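Local coordinates for protein phosphoserine aminotransferase (Bacillus alcalophilus, PDB 1W23) that catalyses the reversible, pyridoxal-phosphate-dependent transamination between 3-phosphohydroxypyruvate and phosphoserine in serine biosynthesis, and likewise makes phosphohydroxythreonine, at residues A[91-96]-A[140-145]; A[95-100]-A[134-139]; A[144-149]-A[168-173]. All coordinates share one frame; numbering follows the deposited sequence. Where two conformers were deposited one is given.

Contact 1. Residues A[91-96]-A[140-145]; sequences GTIGNY and ENDAYL
The amide of Asn-141 reaches back to the loop just ahead of strand 93-98: its ND2 gives a nearly straight hydrogen bond (175°) to Gly-91 O at 3.0 Å, the acceptor lying in the amide plane though the donor is tilted from the plane of the carbonyl. With CG placed between its own backbone N and carbonyl carbon (chi1 61°), that amide also lies against the CD1 end of Ile-93. From there the backbones pair in parallel. Ile-93 N binds Asn-141 O, Ile-93 O takes Ala-143 N at 2.7 Å, and Asn-95 N goes to Tyr-144 O. The chain turns a corner at Ala-143, which interrupts the regular pairing before Leu-145 falls in beside Asn-95. These are adjacent strands, 93-98 and 142-148, in the central sheet of the large PLP-binding domain of a fold-type I aminotransferase. On the face bearing Ile-93 and Asn-95, Asn-95 ND2 donates to Asp-142 OD2 at 2.9 Å, meeting it on the syn side but tilted out of the carboxylate plane. The same oxygen accepts from His-166 NE2, while OD1 is bound by Asn-139 ND2, so both oxygens of this buried carboxylate have donors. Asn-95 OD1 is in turn paired with His-117 ND1. The other face holds the two tyrosines. Tyr-144 OH donates to Tyr-96 OH at 2.7 Å, with the Tyr-96 hydroxyl near the plane of the Tyr-144 ring, at its edge; the ring planes stand 83° apart. Gly-94 CA sits over one face of the Tyr-144 ring, 4.1 Å from its centroid, in a CH-pi contact. Thr-92 OG1 lies 3.4 Å from Ala-143 CB and is hydrogen-bonded to Thr-89 O.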
loop_
_atom_site.group_PDB
_atom_site.type_symbol
_atom_site.label_atom_id
_atom_site.label_comp_id
_atom_site.label_asym_id
_atom_site.label_seq_id
_atom_site.Cartn_x
_atom_site.Cartn_y
_atom_site.Cartn_z
ATOM N N GLY A 91 -20.159 -21.356 -13.995
ATOM C CA GLY A 91 -19.962 -22.379 -15.010
ATOM C C GLY A 91 -18.516 -22.680 -15.325
ATOM O O GLY A 91 -18.283 -23.632 -16.067
ATOM N N THR A 92 -17.547 -21.935 -14.776
ATOM C CA THR A 92 -16.126 -22.143 -15.041
ATOM C C THR A 92 -15.426 -22.576 -13.774
ATOM O O THR A 92 -15.971 -22.505 -12.675
ATOM C CB THR A 92 -15.446 -20.891 -15.676
ATOM O OG1 THR A 92 -15.376 -19.853 -14.706
ATOM C CG2 THR A 92 -16.201 -20.376 -16.888
ATOM N N ILE A 93 -14.159 -22.991 -13.941
ATOM C CA ILE A 93 -13.377 -23.582 -12.835
ATOM C C ILE A 93 -12.071 -22.841 -12.673
ATOM O O ILE A 93 -11.357 -22.604 -13.639
ATOM C CB ILE A 93 -13.098 -25.068 -13.157
ATOM C CG1 ILE A 93 -14.414 -25.871 -13.247
ATOM C CG2 ILE A 93 -12.136 -25.681 -12.167
ATOM C CD1 ILE A 93 -14.218 -27.323 -13.752
ATOM N N GLY A 94 -11.739 -22.517 -11.415
ATOM C CA GLY A 94 -10.390 -21.994 -11.122
ATOM C C GLY A 94 -9.478 -23.177 -10.847
ATOM O O GLY A 94 -9.616 -23.870 -9.830
ATOM N N ASN A 95 -8.593 -23.479 -11.793
ATOM C CA ASN A 95 -7.762 -24.686 -11.745
ATOM C C ASN A 95 -6.366 -24.327 -11.249
ATOM O O ASN A 95 -5.762 -23.399 -11.802
ATOM C CB ASN A 95 -7.710 -25.313 -13.151
ATOM C CG ASN A 95 -7.311 -26.771 -13.146
ATOM O OD1 ASN A 95 -7.073 -27.355 -12.074
ATOM N ND2 ASN A 95 -7.261 -27.395 -14.345
ATOM N N TYR A 96 -5.883 -24.989 -10.217
ATOM C CA TYR A 96 -4.643 -24.631 -9.496
ATOM C C TYR A 96 -3.666 -25.778 -9.531
ATOM O O TYR A 96 -4.022 -26.940 -9.329
ATOM C CB TYR A 96 -4.982 -24.317 -7.978
ATOM C CG TYR A 96 -5.604 -22.913 -7.907
ATOM C CD1 TYR A 96 -6.932 -22.737 -8.281
ATOM C CD2 TYR A 96 -4.889 -21.788 -7.536
ATOM C CE1 TYR A 96 -7.528 -21.495 -8.248
ATOM C CE2 TYR A 96 -5.462 -20.499 -7.528
ATOM C CZ TYR A 96 -6.776 -20.360 -7.872
ATOM O OH TYR A 96 -7.382 -19.126 -7.936
ATOM N N GLU A 140 -12.167 -28.436 -19.802
ATOM C CA GLU A 140 -12.593 -27.574 -20.919
ATOM C C GLU A 140 -13.161 -26.211 -20.430
ATOM O O GLU A 140 -13.033 -25.213 -21.155
ATOM C CB GLU A 140 -13.604 -28.333 -21.747
ATOM C CG GLU A 140 -14.992 -28.734 -21.103
ATOM C CD GLU A 140 -15.886 -29.304 -22.224
ATOM O OE1 GLU A 140 -16.101 -30.541 -22.550
ATOM O OE2 GLU A 140 -16.479 -28.342 -22.860
ATOM N N ASN A 141 -13.772 -26.235 -19.255
ATOM C CA ASN A 141 -14.383 -25.027 -18.715
ATOM C C ASN A 141 -13.498 -24.376 -17.663
ATOM O O ASN A 141 -14.008 -23.606 -16.814
ATOM C CB ASN A 141 -15.787 -25.325 -18.178
ATOM C CG ASN A 141 -15.827 -26.344 -17.045
ATOM O OD1 ASN A 141 -15.107 -27.360 -17.119
ATOM N ND2 ASN A 141 -16.662 -26.155 -16.032
ATOM N N ASP A 142 -12.188 -24.634 -17.655
ATOM C CA ASP A 142 -11.281 -23.843 -16.822
ATOM C C ASP A 142 -11.393 -22.369 -17.167
ATOM O O ASP A 142 -11.294 -21.954 -18.335
ATOM C CB ASP A 142 -9.828 -24.286 -16.996
ATOM C CG ASP A 142 -9.483 -25.596 -16.343
ATOM O OD1 ASP A 142 -10.179 -26.048 -15.395
ATOM O OD2 ASP A 142 -8.447 -26.195 -16.757
ATOM N N ALA A 143 -11.541 -21.531 -16.133
ATOM C CA ALA A 143 -11.427 -20.072 -16.295
ATOM C C ALA A 143 -9.957 -19.674 -16.487
ATOM O O ALA A 143 -9.627 -18.669 -17.157
ATOM C CB ALA A 143 -12.006 -19.359 -15.085
ATOM N N TYR A 144 -9.046 -20.418 -15.894
ATOM C CA TYR A 144 -7.607 -20.175 -15.890
ATOM C C TYR A 144 -6.956 -21.364 -15.265
ATOM O O TYR A 144 -7.588 -22.181 -14.591
ATOM C CB TYR A 144 -7.300 -18.895 -15.115
ATOM C CG TYR A 144 -7.778 -18.809 -13.697
ATOM C CD1 TYR A 144 -8.952 -18.085 -13.419
ATOM C CD2 TYR A 144 -7.124 -19.428 -12.642
ATOM C CE1 TYR A 144 -9.440 -17.993 -12.129
ATOM C CE2 TYR A 144 -7.616 -19.351 -11.364
ATOM C CZ TYR A 144 -8.750 -18.632 -11.091
ATOM O OH TYR A 144 -9.264 -18.521 -9.819
ATOM N N LEU A 145 -5.623 -21.442 -15.443
ATOM C CA LEU A 145 -4.748 -22.366 -14.727
ATOM C C LEU A 145 -3.753 -21.522 -13.953
ATOM O O LEU A 145 -3.053 -20.713 -14.587
ATOM C CB LEU A 145 -3.997 -23.292 -15.682
ATOM C CG LEU A 145 -3.092 -24.323 -14.987
ATOM C CD1 LEU A 145 -3.919 -25.319 -14.201
ATOM C CD2 LEU A 145 -2.200 -24.981 -16.015
#

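Contact 2. Residues A[95-100]-A[134-139]; sequences NYVLTG and SEFQLN
The backbone of residues 136-139 runs antiparallel to residues 95-97 (176° between their directions), yet the nearest CA atoms, those of Asn-95 and Leu-138, remain 7.5 Å apart, so side chains bridge the gap. This is the loop between strands 115-121 and 142-148, laid over one face of strand 93-98 in the central sheet of the PLP-binding domain. Asn-95 turns its amide toward the loop, CG standing opposite the backbone N (chi1 -160°), and ND2 donates to Gln-137 O at 3.0 Å. The bond is almost straight at 176°; it lies in the amide plane and meets a lone pair in the plane of the carbonyl. Together with the amide's other polar partners, Asp-142 and His-117, it fixes which way round the group sits. A leucine in place of Asn-95 would probably leave Gln-137 O without this donor and part the loop from its polar anchor on the strand. Two residues further along the strand, at Val-97, the contact becomes apolar: Phe-136, whose ring also meets Leu-145, crosses Val-97 at about a right angle. Val-97 CG2 makes a CH-pi contact over one face of that ring, offset toward the rim, 3.8 Å from Phe-136 CZ.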
loop_
_atom_site.group_PDB
_atom_site.type_symbol
_atom_site.label_atom_id
_atom_site.label_comp_id
_atom_site.label_asym_id
_atom_site.label_seq_id
_atom_site.Cartn_x
_atom_site.Cartn_y
_atom_site.Cartn_z
ATOM N N ASN A 95 -8.593 -23.479 -11.793
ATOM C CA ASN A 95 -7.762 -24.686 -11.745
ATOM C C ASN A 95 -6.366 -24.327 -11.249
ATOM O O ASN A 95 -5.762 -23.399 -11.802
ATOM C CB ASN A 95 -7.710 -25.313 -13.151
ATOM C CG ASN A 95 -7.311 -26.771 -13.146
ATOM O OD1 ASN A 95 -7.073 -27.355 -12.074
ATOM N ND2 ASN A 95 -7.261 -27.395 -14.345
ATOM N N TYR A 96 -5.883 -24.989 -10.217
ATOM C CA TYR A 96 -4.643 -24.631 -9.496
ATOM C C TYR A 96 -3.666 -25.778 -9.531
ATOM O O TYR A 96 -4.022 -26.940 -9.329
ATOM C CB TYR A 96 -4.982 -24.317 -7.978
ATOM C CG TYR A 96 -5.604 -22.913 -7.907
ATOM C CD1 TYR A 96 -6.932 -22.737 -8.281
ATOM C CD2 TYR A 96 -4.889 -21.788 -7.536
ATOM C CE1 TYR A 96 -7.528 -21.495 -8.248
ATOM C CE2 TYR A 96 -5.462 -20.499 -7.528
ATOM C CZ TYR A 96 -6.776 -20.360 -7.872
ATOM O OH TYR A 96 -7.382 -19.126 -7.936
ATOM N N VAL A 97 -2.380 -25.448 -9.688
ATOM C CA VAL A 97 -1.285 -26.373 -9.496
ATOM C C VAL A 97 -0.698 -26.077 -8.122
ATOM O O VAL A 97 -0.227 -24.952 -7.861
ATOM C CB VAL A 97 -0.209 -26.291 -10.577
ATOM C CG1 VAL A 97 0.917 -27.312 -10.343
ATOM C CG2 VAL A 97 -0.784 -26.474 -11.973
ATOM N N LEU A 98 -0.722 -27.055 -7.218
ATOM C CA LEU A 98 -0.238 -26.859 -5.872
ATOM C C LEU A 98 1.236 -27.268 -5.732
ATOM O O LEU A 98 1.557 -28.458 -5.872
ATOM C CB LEU A 98 -1.050 -27.643 -4.858
ATOM C CG LEU A 98 -2.562 -27.266 -4.787
ATOM C CD1 LEU A 98 -3.262 -28.092 -3.705
ATOM C CD2 LEU A 98 -2.748 -25.772 -4.533
ATOM N N THR A 99 2.116 -26.281 -5.483
ATOM C CA THR A 99 3.525 -26.539 -5.296
ATOM C C THR A 99 4.058 -25.964 -3.998
ATOM O O THR A 99 5.266 -26.013 -3.737
ATOM C CB THR A 99 4.375 -26.082 -6.487
ATOM O OG1 THR A 99 3.979 -24.739 -6.903
ATOM C CG2 THR A 99 4.178 -26.982 -7.704
ATOM N N GLY A 100 3.201 -25.433 -3.125
ATOM C CA GLY A 100 3.585 -25.007 -1.796
ATOM C C GLY A 100 2.434 -24.368 -1.077
ATOM O O GLY A 100 1.272 -24.442 -1.499
ATOM N N SER A 134 2.968 -33.242 -17.743
ATOM C CA SER A 134 2.130 -34.338 -18.208
ATOM C C SER A 134 1.094 -34.746 -17.148
ATOM O O SER A 134 0.115 -35.429 -17.514
ATOM C CB SER A 134 3.005 -35.547 -18.628
ATOM O OG SER A 134 3.755 -36.055 -17.554
ATOM N N GLU A 135 1.321 -34.444 -15.892
ATOM C CA GLU A 135 0.383 -34.810 -14.872
ATOM C C GLU A 135 -0.839 -33.861 -14.798
ATOM O O GLU A 135 -1.773 -34.140 -14.038
ATOM C CB GLU A 135 1.056 -34.850 -13.511
ATOM C CG GLU A 135 2.334 -35.654 -13.414
ATOM C CD GLU A 135 3.098 -35.460 -12.124
ATOM O OE1 GLU A 135 2.361 -35.386 -11.082
ATOM O OE2 GLU A 135 4.373 -35.375 -11.937
ATOM N N PHE A 136 -0.782 -32.744 -15.520
ATOM C CA PHE A 136 -1.789 -31.713 -15.272
ATOM C C PHE A 136 -3.135 -32.150 -15.823
ATOM O O PHE A 136 -3.307 -32.560 -16.979
ATOM C CB PHE A 136 -1.435 -30.401 -15.952
ATOM C CG PHE A 136 -0.282 -29.619 -15.338
ATOM C CD1 PHE A 136 0.584 -30.116 -14.389
ATOM C CD2 PHE A 136 -0.078 -28.322 -15.805
ATOM C CE1 PHE A 136 1.619 -29.293 -13.906
ATOM C CE2 PHE A 136 0.904 -27.537 -15.292
ATOM C CZ PHE A 136 1.753 -28.016 -14.361
ATOM N N GLN A 137 -4.125 -32.064 -14.924
ATOM C CA GLN A 137 -5.502 -32.415 -15.236
ATOM C C GLN A 137 -6.249 -31.095 -15.517
ATOM O O GLN A 137 -6.497 -30.289 -14.617
ATOM C CB GLN A 137 -6.148 -33.208 -14.118
ATOM C CG GLN A 137 -5.329 -34.473 -13.802
ATOM C CD GLN A 137 -4.990 -35.307 -15.039
ATOM O OE1 GLN A 137 -3.875 -35.738 -15.366
ATOM N NE2 GLN A 137 -6.035 -35.590 -15.835
ATOM N N LEU A 138 -6.578 -30.911 -16.789
ATOM C CA LEU A 138 -7.188 -29.705 -17.310
ATOM C C LEU A 138 -8.659 -29.936 -17.603
ATOM O O LEU A 138 -9.080 -31.088 -17.904
ATOM C CB LEU A 138 -6.441 -29.235 -18.547
ATOM C CG LEU A 138 -4.931 -29.039 -18.414
ATOM C CD1 LEU A 138 -4.341 -28.615 -19.757
ATOM C CD2 LEU A 138 -4.624 -28.078 -17.254
ATOM N N ASN A 139 -9.451 -28.855 -17.561
ATOM C CA ASN A 139 -10.887 -28.955 -17.797
ATOM C C ASN A 139 -11.248 -28.017 -18.926
ATOM O O ASN A 139 -10.707 -26.892 -18.994
ATOM C CB ASN A 139 -11.715 -28.549 -16.550
ATOM C CG ASN A 139 -11.290 -29.340 -15.337
ATOM O OD1 ASN A 139 -11.573 -30.544 -15.237
ATOM N ND2 ASN A 139 -10.571 -28.712 -14.418
#

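Contact 3. Residues A[144-149]-A[168-173]; sequences YLHITS and PLIADM. With PLP (pyridoxal-5'-phosphate), chain J.
Parallel strands 144-148 and 169-172 are neighbours in the central sheet of the PLP domain, and at their C-terminal ends they deliver Asp-172 to the pyridine nitrogen of the cofactor. Backbone hydrogen bonds run in the regular parallel pattern: Leu-145 O accepts from Ile-170 N at 2.8 Å, Ile-170 O from Ile-147 N, and Ile-147 O from Asp-172 N. Leu-145 N to Pro-168 O starts the series. The last bond, Ser-149 N to Asp-172 O, is 3.1 Å long, its donor above the carbonyl plane as the strands end. On one face, Ile-147 spreads its two branches over the neighbouring strand, CG1 at 3.7 Å from Ala-171 CB and CG2 against Leu-169 CD1. On the other, the His-146 ring meets Asp-172 CB with its CE1 side; its NE2 is hydrogen-bonded to Tyr-191 OH. Next along this face come Thr-148 and Asp-172. The Asp-172 CG is anti to the backbone N (chi1 175°), carrying the carboxylate forward to the cofactor, where OD2 lies 2.7 Å from PLP N1. A water donates to the same OD2 at 2.7 Å and also bonds Thr-148 OG1, itself tied to Ser-103 OG, while Asp-172 OD1 is held by Ser-174 OG. Thr-148 CG2 meets the cofactor too, 4.0 Å from PLP C2A. Beyond the strand end, Ser-149 OG rests against CA and CG of Met-173 and is hydrogen-bonded to Asp-176. With both carboxylate oxygens engaged, Asp-172 is fixed in place beside N1; as in other fold-type I aminotransferases, such a pairing is likely to stabilise a protonated pyridine nitrogen and so help the ring act as an electron sink during transamination.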
loop_
_atom_site.group_PDB
_atom_site.type_symbol
_atom_site.label_atom_id
_atom_site.label_comp_id
_atom_site.label_asym_id
_atom_site.label_seq_id
_atom_site.Cartn_x
_atom_site.Cartn_y
_atom_site.Cartn_z
ATOM N N TYR A 144 -9.046 -20.418 -15.894
ATOM C CA TYR A 144 -7.607 -20.175 -15.890
ATOM C C TYR A 144 -6.956 -21.364 -15.265
ATOM O O TYR A 144 -7.588 -22.181 -14.591
ATOM C CB TYR A 144 -7.300 -18.895 -15.115
ATOM C CG TYR A 144 -7.778 -18.809 -13.697
ATOM C CD1 TYR A 144 -8.952 -18.085 -13.419
ATOM C CD2 TYR A 144 -7.124 -19.428 -12.642
ATOM C CE1 TYR A 144 -9.440 -17.993 -12.129
ATOM C CE2 TYR A 144 -7.616 -19.351 -11.364
ATOM C CZ TYR A 144 -8.750 -18.632 -11.091
ATOM O OH TYR A 144 -9.264 -18.521 -9.819
ATOM N N LEU A 145 -5.623 -21.442 -15.443
ATOM C CA LEU A 145 -4.748 -22.366 -14.727
ATOM C C LEU A 145 -3.753 -21.522 -13.953
ATOM O O LEU A 145 -3.053 -20.713 -14.587
ATOM C CB LEU A 145 -3.997 -23.292 -15.682
ATOM C CG LEU A 145 -3.092 -24.323 -14.987
ATOM C CD1 LEU A 145 -3.919 -25.319 -14.201
ATOM C CD2 LEU A 145 -2.200 -24.981 -16.015
ATOM N N HIS A 146 -3.730 -21.667 -12.633
ATOM C CA HIS A 146 -2.884 -20.842 -11.752
ATOM C C HIS A 146 -1.728 -21.646 -11.230
ATOM O O HIS A 146 -1.919 -22.762 -10.720
ATOM C CB HIS A 146 -3.751 -20.311 -10.596
ATOM C CG HIS A 146 -2.998 -19.413 -9.650
ATOM N ND1 HIS A 146 -2.098 -19.889 -8.673
ATOM C CD2 HIS A 146 -3.057 -18.070 -9.491
ATOM C CE1 HIS A 146 -1.651 -18.823 -7.980
ATOM N NE2 HIS A 146 -2.206 -17.710 -8.482
ATOM N N ILE A 147 -0.518 -21.064 -11.321
ATOM C CA ILE A 147 0.702 -21.646 -10.790
ATOM C C ILE A 147 1.381 -20.633 -9.881
ATOM O O ILE A 147 1.120 -19.425 -9.927
ATOM C CB ILE A 147 1.663 -22.073 -11.918
ATOM C CG1 ILE A 147 2.242 -20.895 -12.699
ATOM C CG2 ILE A 147 0.985 -23.094 -12.845
ATOM C CD1 ILE A 147 3.311 -21.270 -13.697
ATOM N N THR A 148 2.335 -21.153 -9.080
ATOM C CA THR A 148 3.187 -20.353 -8.217
ATOM C C THR A 148 4.619 -20.620 -8.695
ATOM O O THR A 148 5.119 -21.761 -8.551
ATOM C CB THR A 148 3.037 -20.748 -6.752
ATOM O OG1 THR A 148 1.637 -20.819 -6.418
ATOM C CG2 THR A 148 3.785 -19.785 -5.858
ATOM N N SER A 149 5.251 -19.657 -9.362
ATOM C CA SER A 149 6.537 -19.962 -10.034
ATOM C C SER A 149 7.655 -20.339 -9.095
ATOM O O SER A 149 8.449 -21.228 -9.391
ATOM C CB SER A 149 6.943 -18.745 -10.892
ATOM O OG SER A 149 6.993 -17.585 -10.099
ATOM N N PRO A 168 -6.295 -19.064 -19.919
ATOM C CA PRO A 168 -5.084 -18.347 -19.604
ATOM C C PRO A 168 -4.305 -18.948 -18.459
ATOM O O PRO A 168 -4.862 -19.396 -17.469
ATOM C CB PRO A 168 -5.657 -16.965 -19.195
ATOM C CG PRO A 168 -7.058 -17.207 -18.746
ATOM C CD PRO A 168 -7.559 -18.299 -19.680
ATOM N N LEU A 169 -2.986 -18.917 -18.612
ATOM C CA LEU A 169 -2.052 -19.285 -17.563
ATOM C C LEU A 169 -1.789 -18.055 -16.678
ATOM O O LEU A 169 -1.458 -16.975 -17.221
ATOM C CB LEU A 169 -0.769 -19.821 -18.166
ATOM C CG LEU A 169 0.325 -20.284 -17.180
ATOM C CD1 LEU A 169 -0.131 -21.471 -16.364
ATOM C CD2 LEU A 169 1.628 -20.622 -17.939
ATOM N N ILE A 170 -1.938 -18.221 -15.382
ATOM C CA ILE A 170 -1.779 -17.125 -14.400
ATOM C C ILE A 170 -0.727 -17.544 -13.411
ATOM O O ILE A 170 -0.740 -18.725 -12.968
ATOM C CB ILE A 170 -3.103 -16.863 -13.647
ATOM C CG1 ILE A 170 -4.207 -16.864 -14.682
ATOM C CG2 ILE A 170 -2.948 -15.662 -12.723
ATOM C CD1 ILE A 170 -4.895 -15.617 -15.018
ATOM N N ALA A 171 0.186 -16.631 -13.077
ATOM C CA ALA A 171 1.254 -17.012 -12.144
ATOM C C ALA A 171 1.489 -15.974 -11.056
ATOM O O ALA A 171 1.645 -14.771 -11.321
ATOM C CB ALA A 171 2.569 -17.185 -12.922
ATOM N N ASP A 172 1.584 -16.482 -9.839
ATOM C CA ASP A 172 2.089 -15.757 -8.677
ATOM C C ASP A 172 3.611 -15.894 -8.727
ATOM O O ASP A 172 4.190 -16.933 -8.387
ATOM C CB ASP A 172 1.559 -16.379 -7.380
ATOM C CG ASP A 172 2.119 -15.763 -6.116
ATOM O OD1 ASP A 172 2.960 -14.811 -6.202
ATOM O OD2 ASP A 172 1.712 -16.241 -5.038
ATOM N N MET A 173 4.254 -14.819 -9.200
ATOM C CA MET A 173 5.711 -14.742 -9.347
ATOM C C MET A 173 6.331 -13.877 -8.262
ATOM O O MET A 173 7.444 -13.336 -8.451
ATOM C CB MET A 173 6.145 -14.244 -10.737
ATOM C CG MET A 173 5.575 -15.172 -11.864
ATOM S SD MET A 173 6.381 -14.750 -13.418
ATOM C CE MET A 173 5.754 -16.055 -14.490
HETATM N N1 PLP J . 2.941 -15.391 -2.817
HETATM C C2 PLP J . 4.281 -15.693 -2.644
HETATM C C2A PLP J . 4.876 -16.657 -3.602
HETATM C C3 PLP J . 4.996 -15.091 -1.621
HETATM O O3 PLP J . 6.273 -15.359 -1.473
HETATM C C4 PLP J . 4.334 -14.170 -0.728
HETATM C C4A PLP J . 5.134 -13.482 0.319
HETATM C C5 PLP J . 2.976 -13.885 -0.950
HETATM C C6 PLP J . 2.307 -14.526 -1.980
HETATM C C5A PLP J . 2.188 -12.965 -0.063
HETATM O O4P PLP J . 2.495 -11.572 -0.438
HETATM P P PLP J . 1.832 -10.355 0.426
HETATM O O1P PLP J . 2.343 -10.498 1.826
HETATM O O2P PLP J . 0.323 -10.527 0.341
HETATM O O3P PLP J . 2.325 -9.143 -0.348
HETATM O O HOH W 1 0.442 -18.674 -5.161
#

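In the fold
The three contacts cross one sheet in steps: contact 2 lays a loop on strand 93-98, contact 1 pairs that strand with 142-148, and contact 3 adds 169-172. Contacts 1 and 2 share Asn-95 and Tyr-96, and their centres are about 11 Å apart; contacts 1 and 3 share Tyr-144 and Leu-145, with centres about 12 Å apart. Asn-95 O to His-146 N, at 2.8 Å, probably continues the pairing of strands 93-98 and 142-148, and Tyr-96 CE2 packs 3.4 Å from His-146 CG. Leu-145 CD2 also touches Phe-136 CD2 at 4.0 Å. PLP is met directly in contact 3; the side chains of Tyr-96 and Val-97 lie about 11 and 13 Å from it, nearest atoms.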